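Local atomic coordinates of sulfate transporter 4.1, chloroplastic (Arabidopsis thaliana, PDB entry 7LHV), a protein that carries sulfate across a membrane together with protons and may take part in regulating sulfate assimilation. Residues A[235-240]-A[475-480]. Residues are numbered along the deposited sequence; the frame is centred on the assembly and turned at random.
Sequences RSSKIV and FGIEIG. With S1P ((2S,3R,4E)-2-amino-3-hydroxyoctadec-4-en-1-yl dihydrogen phosphate), chain C.
Lys238 lays its side chain over one face of the peptide group joining Phe475 to Gly476. Lys238 CG stands 4.0 Å from Phe475 C, almost directly above it. Further along, Lys238 CE is 4.0 Å from Gly476 N, over the same face. The chain is extended as far as CE, then turns about the CD-CE bond (chi4 67°), which sets NZ a little farther from the plane. On the oxygen side of this peptide, Phe475 O comes within 4.0 Å of Ser237 O. Both are acceptors, so no hydrogen bond can form between them. The Phe475 ring lies on the surface, its CB directed away from Ser237 and Lys238.

Ser237 makes the second contact. Its OG points opposite to its own backbone N (chi1 175°) and lies against the CG1-CD1 arm of Ile477. Ser237 OG is 3.3 Å from both Ile477 CG1 and Ile477 CD1, an oxygen against an apolar branch. Asn161 of helix 153-166 touches Ser237, and Leu157 and Leu158 of that helix touch Ile477.

Two helix starts meet here in the membrane domain of an SLC26 transporter. Lys238 is the N-cap of helix 239-249. Gly476 is the N-cap of helix 477-496, a predicted transmembrane helix, and follows the break after helix 459-474. Gly480 N bonds back to Gly476 O at 3.1 Å. A backbone hydrogen bond between Ile239 and Leu473 also ties the two regions.

Beyond the contact, Glu478 and Ile479 line a site for the lipid S1P. The carboxylate of Glu478 lies by the lipid head, with OE1 3.2 Å from S1P O1. Ile479 CG1 is 3.5 Å from the phosphate oxygen O24 of S1P.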
loop_
_atom_site.group_PDB
_atom_site.type_symbol
_atom_site.label_atom_id
_atom_site.label_comp_id
_atom_site.label_asym_id
_atom_site.label_seq_id
_atom_site.Cartn_x
_atom_site.Cartn_y
_atom_site.Cartn_z
ATOM N N ARG A 235 25.251 22.142 -7.372
ATOM C CA ARG A 235 24.269 21.271 -8.005
ATOM C C ARG A 235 23.562 20.459 -6.927
ATOM O O ARG A 235 24.184 19.630 -6.255
ATOM C CB ARG A 235 24.957 20.376 -9.032
ATOM C CG ARG A 235 24.019 19.528 -9.853
ATOM C CD ARG A 235 23.816 18.187 -9.189
ATOM N NE ARG A 235 23.037 17.278 -10.014
ATOM C CZ ARG A 235 22.577 16.109 -9.596
ATOM N NH1 ARG A 235 22.837 15.656 -8.380
ATOM N NH2 ARG A 235 21.831 15.379 -10.418
ATOM N N SER A 236 22.263 20.695 -6.763
ATOM C CA SER A 236 21.469 19.942 -5.804
ATOM C C SER A 236 20.000 20.047 -6.184
ATOM O O SER A 236 19.602 20.914 -6.964
ATOM C CB SER A 236 21.694 20.437 -4.371
ATOM O OG SER A 236 22.974 20.051 -3.898
ATOM N N SER A 237 19.206 19.142 -5.621
ATOM C CA SER A 237 17.767 19.109 -5.832
ATOM C C SER A 237 16.992 19.740 -4.684
ATOM O O SER A 237 15.765 19.613 -4.633
ATOM C CB SER A 237 17.299 17.669 -6.049
ATOM O OG SER A 237 15.890 17.602 -6.141
ATOM N N LYS A 238 17.675 20.404 -3.759
ATOM C CA LYS A 238 17.048 21.056 -2.621
ATOM C C LYS A 238 17.230 22.565 -2.724
ATOM O O LYS A 238 18.242 23.049 -3.235
ATOM C CB LYS A 238 17.633 20.547 -1.304
ATOM C CG LYS A 238 17.731 19.037 -1.212
ATOM C CD LYS A 238 18.480 18.616 0.038
ATOM C CE LYS A 238 18.590 17.106 0.130
ATOM N NZ LYS A 238 19.467 16.561 -0.941
ATOM N N ILE A 239 16.236 23.305 -2.231
ATOM C CA ILE A 239 16.237 24.755 -2.399
ATOM C C ILE A 239 17.319 25.408 -1.549
ATOM O O ILE A 239 17.973 26.364 -1.985
ATOM C CB ILE A 239 14.848 25.329 -2.076
ATOM C CG1 ILE A 239 13.805 24.709 -2.997
ATOM C CG2 ILE A 239 14.842 26.838 -2.226
ATOM C CD1 ILE A 239 14.106 24.873 -4.462
ATOM N N VAL A 240 17.510 24.926 -0.320
ATOM C CA VAL A 240 18.434 25.588 0.599
ATOM C C VAL A 240 19.869 25.591 0.078
ATOM O O VAL A 240 20.494 26.663 0.066
ATOM C CB VAL A 240 18.312 24.978 2.005
ATOM C CG1 VAL A 240 19.338 25.586 2.939
ATOM C CG2 VAL A 240 16.907 25.182 2.547
ATOM N N PHE A 475 13.462 18.814 0.882
ATOM C CA PHE A 475 14.197 17.565 0.850
ATOM C C PHE A 475 14.335 17.110 -0.601
ATOM O O PHE A 475 13.980 17.830 -1.537
ATOM C CB PHE A 475 13.501 16.532 1.736
ATOM C CG PHE A 475 13.317 16.986 3.155
ATOM C CD1 PHE A 475 14.319 16.800 4.089
ATOM C CD2 PHE A 475 12.150 17.613 3.550
ATOM C CE1 PHE A 475 14.154 17.224 5.391
ATOM C CE2 PHE A 475 11.982 18.039 4.851
ATOM C CZ PHE A 475 12.985 17.845 5.771
ATOM N N GLY A 476 14.854 15.909 -0.801
ATOM C CA GLY A 476 15.118 15.437 -2.143
ATOM C C GLY A 476 13.853 15.131 -2.919
ATOM O O GLY A 476 12.737 15.111 -2.398
ATOM N N ILE A 477 14.041 14.908 -4.221
ATOM C CA ILE A 477 12.947 14.431 -5.060
ATOM C C ILE A 477 12.499 13.049 -4.605
ATOM O O ILE A 477 11.300 12.761 -4.527
ATOM C CB ILE A 477 13.374 14.424 -6.540
ATOM C CG1 ILE A 477 13.304 15.831 -7.128
ATOM C CG2 ILE A 477 12.506 13.474 -7.344
ATOM C CD1 ILE A 477 14.117 15.989 -8.387
ATOM N N GLU A 478 13.459 12.171 -4.305
ATOM C CA GLU A 478 13.127 10.811 -3.896
ATOM C C GLU A 478 12.373 10.792 -2.574
ATOM O O GLU A 478 11.422 10.022 -2.405
ATOM C CB GLU A 478 14.401 9.975 -3.810
ATOM C CG GLU A 478 15.144 9.884 -5.129
ATOM C CD GLU A 478 16.580 9.443 -4.962
ATOM O OE1 GLU A 478 17.046 9.362 -3.807
ATOM O OE2 GLU A 478 17.242 9.175 -5.986
ATOM N N ILE A 479 12.784 11.632 -1.621
ATOM C CA ILE A 479 12.073 11.705 -0.347
ATOM C C ILE A 479 10.648 12.194 -0.558
ATOM O O ILE A 479 9.703 11.665 0.038
ATOM C CB ILE A 479 12.840 12.596 0.647
ATOM C CG1 ILE A 479 14.141 11.914 1.071
ATOM C CG2 ILE A 479 11.984 12.900 1.860
ATOM C CD1 ILE A 479 15.096 12.829 1.795
ATOM N N GLY A 480 10.467 13.210 -1.403
ATOM C CA GLY A 480 9.124 13.694 -1.684
ATOM C C GLY A 480 8.253 12.650 -2.358
ATOM O O GLY A 480 7.073 12.511 -2.035
HETATM C C1 S1P C . 15.212 6.916 -1.328
HETATM O O1 S1P C . 16.529 7.486 -1.260
HETATM C C2 S1P C . 15.252 5.820 -2.370
HETATM N N2 S1P C . 16.405 5.941 -3.271
HETATM C C3 S1P C . 13.927 5.702 -3.137
HETATM O O3 S1P C . 13.607 4.317 -3.095
HETATM C C4 S1P C . 14.013 6.181 -4.554
HETATM C C5 S1P C . 13.017 6.214 -5.423
HETATM C C6 S1P C . 11.581 5.824 -5.283
HETATM C C7 S1P C . 11.026 4.998 -6.447
HETATM C C8 S1P C . 9.511 4.879 -6.440
HETATM C C9 S1P C . 8.916 4.162 -7.635
HETATM C C10 S1P C . 7.398 4.177 -7.673
HETATM C C11 S1P C . 6.790 5.062 -8.741
HETATM C C12 S1P C . 5.675 5.943 -8.236
HETATM C C13 S1P C . 5.332 7.109 -9.120
HETATM C C14 S1P C . 5.748 8.440 -8.547
HETATM C C15 S1P C . 4.688 9.517 -8.572
HETATM C C16 S1P C . 5.108 10.833 -7.950
HETATM C C17 S1P C . 4.338 11.283 -6.731
HETATM P P22 S1P C . 16.794 8.400 -0.004
HETATM O O23 S1P C . 17.505 9.666 -0.491
HETATM O O24 S1P C . 15.423 8.745 0.523
HETATM O O25 S1P C . 17.580 7.640 0.984
#